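Local coordinates for protein Fe(2+) transporter FeoB (Escherichia coli, PDB 3I8S) that drives ferrous iron uptake across the inner membrane as a GTP-dependent transporter, this chain being its cytosolic GTP-binding domain, at residues N129-R140 with I255-T264. Residues are numbered along the deposited sequence; the frame is centred on the assembly and turned at random.
Sequences NIRIEIDALSAR and ICDVVSNTLT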
ATOM      1  N   ASN A 129     -10.016 -23.936   1.307  1.00 33.31           N
ATOM      2  CA  ASN A 129     -10.131 -24.246   2.726  1.00 33.12           C
ATOM      3  C   ASN A 129      -9.500 -23.158   3.607  1.00 32.77           C
ATOM      4  O   ASN A 129      -8.907 -23.461   4.634  1.00 32.76           O
ATOM      5  CB  ASN A 129      -9.471 -25.607   3.010  1.00 32.77           C
ATOM      6  CG  ASN A 129      -9.976 -26.269   4.277  1.00 33.17           C
ATOM      7  OD1 ASN A 129      -9.492 -27.334   4.661  1.00 34.32           O
ATOM      8  ND2 ASN A 129     -10.961 -25.668   4.916  1.00 32.31           N
ATOM      9  N   ILE A 130      -9.603 -21.895   3.198  1.00 32.80           N
ATOM     10  CA  ILE A 130      -9.103 -20.803   4.028  1.00 32.92           C
ATOM     11  C   ILE A 130     -10.234 -19.811   4.351  1.00 32.58           C
ATOM     12  O   ILE A 130     -10.946 -19.349   3.445  1.00 31.14           O
ATOM     13  CB  ILE A 130      -7.829 -20.109   3.426  1.00 32.63           C
ATOM     14  CG1 ILE A 130      -7.678 -18.692   3.957  1.00 33.03           C
ATOM     15  CG2 ILE A 130      -7.824 -20.094   1.917  1.00 33.97           C
ATOM     16  CD1 ILE A 130      -6.507 -18.005   3.393  1.00 33.92           C
ATOM     17  N   ARG A 131     -10.401 -19.539   5.651  1.00 32.65           N
ATOM     18  CA  ARG A 131     -11.262 -18.463   6.146  1.00 33.02           C
ATOM     19  C   ARG A 131     -10.364 -17.360   6.710  1.00 31.90           C
ATOM     20  O   ARG A 131      -9.368 -17.646   7.384  1.00 31.24           O
ATOM     21  CB  ARG A 131     -12.218 -18.948   7.247  1.00 33.83           C
ATOM     22  CG  ARG A 131     -13.258 -17.862   7.690  1.00 34.32           C
ATOM     23  CD  ARG A 131     -14.050 -18.227   8.986  1.00 38.02           C
ATOM     24  NE  ARG A 131     -15.231 -17.354   9.207  1.00 40.96           N
ATOM     25  CZ  ARG A 131     -15.187 -16.073   9.613  1.00 43.85           C
ATOM     26  NH1 ARG A 131     -14.025 -15.472   9.870  1.00 44.40           N
ATOM     27  NH2 ARG A 131     -16.322 -15.384   9.768  1.00 44.44           N
ATOM     28  N   ILE A 132     -10.702 -16.122   6.379  1.00 31.02           N
ATOM     29  CA  ILE A 132     -10.011 -14.931   6.879  1.00 30.89           C
ATOM     30  C   ILE A 132     -10.847 -14.281   7.999  1.00 30.46           C
ATOM     31  O   ILE A 132     -12.051 -13.973   7.808  1.00 29.66           O
ATOM     32  CB  ILE A 132      -9.778 -13.882   5.781  1.00 30.57           C
ATOM     33  CG1 ILE A 132      -8.970 -14.469   4.601  1.00 32.34           C
ATOM     34  CG2 ILE A 132      -9.016 -12.675   6.330  1.00 30.32           C
ATOM     35  CD1 ILE A 132      -7.702 -15.123   4.980  1.00 31.73           C
ATOM     36  N   GLU A 133     -10.208 -14.074   9.153  1.00 28.52           N
ATOM     37  CA  GLU A 133     -10.812 -13.331  10.244  1.00 29.34           C
ATOM     38  C   GLU A 133     -10.685 -11.845   9.950  1.00 27.99           C
ATOM     39  O   GLU A 133      -9.619 -11.234  10.145  1.00 26.36           O
ATOM     40  CB  GLU A 133     -10.098 -13.607  11.535  1.00 29.18           C
ATOM     41  CG  GLU A 133     -10.450 -14.884  12.181  1.00 32.96           C
ATOM     42  CD  GLU A 133     -10.122 -14.818  13.653  1.00 33.21           C
ATOM     43  OE1 GLU A 133      -9.082 -14.177  13.967  1.00 38.58           O
ATOM     44  OE2 GLU A 133     -10.896 -15.355  14.483  1.00 41.85           O
ATOM     45  N   ILE A 134     -11.767 -11.267   9.466  1.00 27.38           N
ATOM     46  CA  ILE A 134     -11.676  -9.934   8.867  1.00 27.45           C
ATOM     47  C   ILE A 134     -11.345  -8.857   9.914  1.00 26.67           C
ATOM     48  O   ILE A 134     -10.456  -7.990   9.712  1.00 25.63           O
ATOM     49  CB  ILE A 134     -12.976  -9.616   8.102  1.00 28.03           C
ATOM     50  CG1 ILE A 134     -13.017 -10.427   6.799  1.00 30.02           C
ATOM     51  CG2 ILE A 134     -13.085  -8.151   7.764  1.00 28.11           C
ATOM     52  CD1 ILE A 134     -14.409 -10.734   6.414  1.00 30.36           C
ATOM     53  N   ASP A 135     -12.040  -8.902  11.038  1.00 26.12           N
ATOM     54  CA  ASP A 135     -11.769  -7.900  12.083  1.00 26.71           C
ATOM     55  C   ASP A 135     -10.415  -8.036  12.739  1.00 26.28           C
ATOM     56  O   ASP A 135      -9.789  -7.027  13.076  1.00 26.74           O
ATOM     57  CB  ASP A 135     -12.872  -7.880  13.129  1.00 28.23           C
ATOM     58  CG  ASP A 135     -13.641  -6.614  13.070  1.00 31.28           C
ATOM     59  OD1 ASP A 135     -13.665  -6.063  11.942  1.00 40.99           O
ATOM     60  OD2 ASP A 135     -14.138  -6.152  14.127  1.00 40.09           O
ATOM     61  N   ALA A 136      -9.961  -9.273  12.927  1.00 24.44           N
ATOM     62  CA  ALA A 136      -8.610  -9.523  13.370  1.00 24.05           C
ATOM     63  C   ALA A 136      -7.568  -8.883  12.412  1.00 23.26           C
ATOM     64  O   ALA A 136      -6.576  -8.286  12.838  1.00 23.55           O
ATOM     65  CB  ALA A 136      -8.353 -11.036  13.508  1.00 22.85           C
ATOM     66  N   LEU A 137      -7.792  -9.008  11.109  1.00 22.58           N
ATOM     67  CA  LEU A 137      -6.906  -8.364  10.156  1.00 22.81           C
ATOM     68  C   LEU A 137      -6.971  -6.816  10.245  1.00 21.77           C
ATOM     69  O   LEU A 137      -5.933  -6.147  10.272  1.00 21.67           O
ATOM     70  CB  LEU A 137      -7.277  -8.787   8.736  1.00 21.32           C
ATOM     71  CG  LEU A 137      -6.367  -8.296   7.649  1.00 22.54           C
ATOM     72  CD1 LEU A 137      -4.918  -8.542   7.840  1.00 22.01           C
ATOM     73  CD2 LEU A 137      -6.866  -8.912   6.312  1.00 23.81           C
ATOM     74  N   SER A 138      -8.168  -6.258  10.273  1.00 21.21           N
ATOM     75  CA  SER A 138      -8.347  -4.815  10.358  1.00 23.21           C
ATOM     76  C   SER A 138      -7.625  -4.252  11.585  1.00 23.34           C
ATOM     77  O   SER A 138      -6.931  -3.229  11.510  1.00 23.37           O
ATOM     78  CB  SER A 138      -9.834  -4.442  10.441  1.00 23.80           C
ATOM     79  OG  SER A 138      -9.993  -3.028  10.531  1.00 27.91           O
ATOM     80  N   ALA A 139      -7.801  -4.924  12.718  1.00 22.86           N
ATOM     81  CA  ALA A 139      -7.109  -4.574  13.964  1.00 23.80           C
ATOM     82  C   ALA A 139      -5.579  -4.495  13.851  1.00 24.06           C
ATOM     83  O   ALA A 139      -4.967  -3.639  14.507  1.00 25.64           O
ATOM     84  CB  ALA A 139      -7.479  -5.569  15.079  1.00 23.55           C
ATOM     85  N   ARG A 140      -4.967  -5.422  13.107  1.00 24.03           N
ATOM     86  CA  ARG A 140      -3.505  -5.504  12.963  1.00 23.37           C
ATOM     87  C   ARG A 140      -2.952  -4.500  11.926  1.00 23.32           C
ATOM     88  O   ARG A 140      -1.800  -4.038  12.049  1.00 23.38           O
ATOM     89  CB  ARG A 140      -3.079  -6.932  12.624  1.00 23.36           C
ATOM     90  CG  ARG A 140      -3.124  -7.858  13.873  1.00 22.62           C
ATOM     91  CD  ARG A 140      -3.190  -9.377  13.531  1.00 23.43           C
ATOM     92  NE  ARG A 140      -3.212 -10.100  14.779  1.00 23.46           N
ATOM     93  CZ  ARG A 140      -4.262 -10.176  15.607  1.00 22.50           C
ATOM     94  NH1 ARG A 140      -5.432  -9.608  15.321  1.00 22.74           N
ATOM     95  NH2 ARG A 140      -4.138 -10.834  16.739  1.00 21.92           N
ATOM     96  N   ILE A 255       0.751 -11.815  11.444  1.00 19.85           N
ATOM     97  CA  ILE A 255      -0.637 -11.458  11.080  1.00 19.90           C
ATOM     98  C   ILE A 255      -1.367 -12.649  10.469  1.00 19.59           C
ATOM     99  O   ILE A 255      -2.443 -13.050  10.910  1.00 19.52           O
ATOM    100  CB  ILE A 255      -0.676 -10.204  10.084  1.00 19.47           C
ATOM    101  CG1 ILE A 255      -0.141  -8.968  10.772  1.00 20.80           C
ATOM    102  CG2 ILE A 255      -2.111  -9.926   9.569  1.00 21.51           C
ATOM    103  CD1 ILE A 255      -0.024  -7.704   9.828  1.00 20.77           C
ATOM    104  N   CYS A 256      -0.737 -13.267   9.500  1.00 19.92           N
ATOM    105  CA  CYS A 256      -1.376 -14.338   8.809  1.00 21.26           C
ATOM    106  C   CYS A 256      -1.617 -15.564   9.668  1.00 20.80           C
ATOM    107  O   CYS A 256      -2.608 -16.264   9.458  1.00 20.07           O
ATOM    108  CB  CYS A 256      -0.615 -14.698   7.558  1.00 21.15           C
ATOM    109  SG  CYS A 256      -0.792 -13.428   6.345  1.00 26.04           S
ATOM    110  N   ASP A 257      -0.748 -15.799  10.639  1.00 20.34           N
ATOM    111  CA  ASP A 257      -0.930 -16.894  11.585  1.00 21.12           C
ATOM    112  C   ASP A 257      -2.238 -16.772  12.367  1.00 20.58           C
ATOM    113  O   ASP A 257      -2.832 -17.769  12.687  1.00 19.48           O
ATOM    114  CB  ASP A 257       0.202 -16.961  12.611  1.00 21.68           C
ATOM    115  CG  ASP A 257       1.468 -17.602  12.063  1.00 25.35           C
ATOM    116  OD1 ASP A 257       1.430 -18.119  10.922  1.00 24.44           O
ATOM    117  OD2 ASP A 257       2.504 -17.573  12.791  1.00 28.94           O
ATOM    118  N   VAL A 258      -2.647 -15.547  12.678  1.00 20.35           N
ATOM    119  CA  VAL A 258      -3.876 -15.279  13.404  1.00 21.47           C
ATOM    120  C   VAL A 258      -5.091 -15.227  12.494  1.00 21.34           C
ATOM    121  O   VAL A 258      -6.143 -15.802  12.785  1.00 20.66           O
ATOM    122  CB  VAL A 258      -3.764 -13.928  14.154  1.00 21.03           C
ATOM    123  CG1 VAL A 258      -5.086 -13.556  14.801  1.00 22.57           C
ATOM    124  CG2 VAL A 258      -2.637 -13.997  15.232  1.00 21.28           C
ATOM    125  N   VAL A 259      -4.924 -14.516  11.388  1.00 23.09           N
ATOM    126  CA  VAL A 259      -6.011 -14.107  10.511  1.00 24.52           C
ATOM    127  C   VAL A 259      -6.497 -15.172   9.519  1.00 25.19           C
ATOM    128  O   VAL A 259      -7.676 -15.194   9.178  1.00 23.63           O
ATOM    129  CB  VAL A 259      -5.537 -12.821   9.782  1.00 24.91           C
ATOM    130  CG1 VAL A 259      -6.252 -12.539   8.518  1.00 27.73           C
ATOM    131  CG2 VAL A 259      -5.562 -11.654  10.827  1.00 25.72           C
ATOM    132  N   SER A 260      -5.582 -16.018   9.051  1.00 27.01           N
ATOM    133  CA  SER A 260      -5.895 -17.040   8.059  1.00 28.67           C
ATOM    134  C   SER A 260      -5.915 -18.392   8.731  1.00 30.54           C
ATOM    135  O   SER A 260      -4.929 -18.792   9.349  1.00 31.86           O
ATOM    136  CB  SER A 260      -4.886 -16.999   6.919  1.00 29.12           C
ATOM    137  OG  SER A 260      -5.203 -17.992   5.948  1.00 30.71           O
ATOM    138  N   ASN A 261      -7.071 -19.054   8.664  1.00 31.60           N
ATOM    139  CA  ASN A 261      -7.326 -20.302   9.363  1.00 32.77           C
ATOM    140  C   ASN A 261      -7.806 -21.342   8.373  1.00 33.43           C
ATOM    141  O   ASN A 261      -8.310 -20.992   7.313  1.00 32.57           O
ATOM    142  CB  ASN A 261      -8.460 -20.124  10.377  1.00 33.47           C
ATOM    143  CG  ASN A 261      -8.088 -19.269  11.577  1.00 34.37           C
ATOM    144  OD1 ASN A 261      -8.484 -19.594  12.695  1.00 40.00           O
ATOM    145  ND2 ASN A 261      -7.403 -18.157  11.354  1.00 37.46           N
ATOM    146  N   THR A 262      -7.673 -22.617   8.743  1.00 34.68           N
ATOM    147  CA  THR A 262      -8.338 -23.702   8.036  1.00 35.61           C
ATOM    148  C   THR A 262      -9.850 -23.556   8.231  1.00 36.63           C
ATOM    149  O   THR A 262     -10.310 -23.242   9.331  1.00 36.92           O
ATOM    150  CB  THR A 262      -7.913 -25.096   8.589  1.00 35.76           C
ATOM    151  OG1 THR A 262      -6.480 -25.205   8.613  1.00 36.06           O
ATOM    152  CG2 THR A 262      -8.483 -26.197   7.732  1.00 35.32           C
ATOM    153  N   LEU A 263     -10.619 -23.778   7.174  1.00 37.76           N
ATOM    154  CA  LEU A 263     -12.085 -23.763   7.268  1.00 38.36           C
ATOM    155  C   LEU A 263     -12.698 -25.042   7.891  1.00 39.07           C
ATOM    156  O   LEU A 263     -13.739 -24.967   8.560  1.00 39.99           O
ATOM    157  CB  LEU A 263     -12.684 -23.506   5.882  1.00 38.47           C
ATOM    158  CG  LEU A 263     -14.148 -23.083   5.792  1.00 38.59           C
ATOM    159  CD1 LEU A 263     -14.329 -21.698   6.386  1.00 39.32           C
ATOM    160  CD2 LEU A 263     -14.590 -23.100   4.323  1.00 38.85           C
ATOM    161  N   THR A 264     -12.052 -26.197   7.690  1.00 39.48           N
ATOM    162  CA  THR A 264     -12.605 -27.518   8.051  1.00 39.41           C
ATOM    163  C   THR A 264     -13.370 -27.522   9.376  1.00 39.72           C
ATOM    164  O   THR A 264     -13.986 -28.531   9.757  1.00 40.13           O
ATOM    165  CB  THR A 264     -11.484 -28.586   8.147  1.00 39.68           C
ATOM    166  OG1 THR A 264     -10.424 -28.265   7.237  1.00 38.91           O
ATOM    167  CG2 THR A 264     -12.026 -29.987   7.843  1.00 39.73           C
TER
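V259 lies between I132 and L137, and here the contact is tightest. Its CG1, anti to the backbone N (chi1 158°), comes within 3.5 Å of I132 CG2, while CG2 turns to the first turn of helix 134-141, 3.5 Å from L137 N and beside A136 CB. A beta-branched residue suits this place because one methyl reaches both strand and helix, the other the helix backbone and A136. Between helices 134-141 and 240-259, L137 CD1 meets I255 CG2 at 3.6 Å, branched apolar chains suited to a buried side. V259 O takes the N-H of E133, the N-cap residue of helix 134-141, in a nearly straight bond of 2.8 Å. Beyond it, R131 and N261 form an antiparallel hydrogen-bonded pair.

The surface side is looser. R131 CB touches L263 CD1 at 3.6 Å, but the rest of the arginine leads away. R140 suits the rim: its aliphatic chain passes I255, and V258 CG1 lies against one guanidinium face, offset toward its rim, while NH1 bonds A136 O at 3.0 Å. With an alanine here, V258 would probably lose that flat cover and A136 O its second donor.

The two-stranded ribbon thus ties helix 240-259 to the G domain: I132 and V259 rest on L98 of helix 98-111, I130 packs on A125 of helix 122-127, and L137 touches V145 of edge strand 145-147.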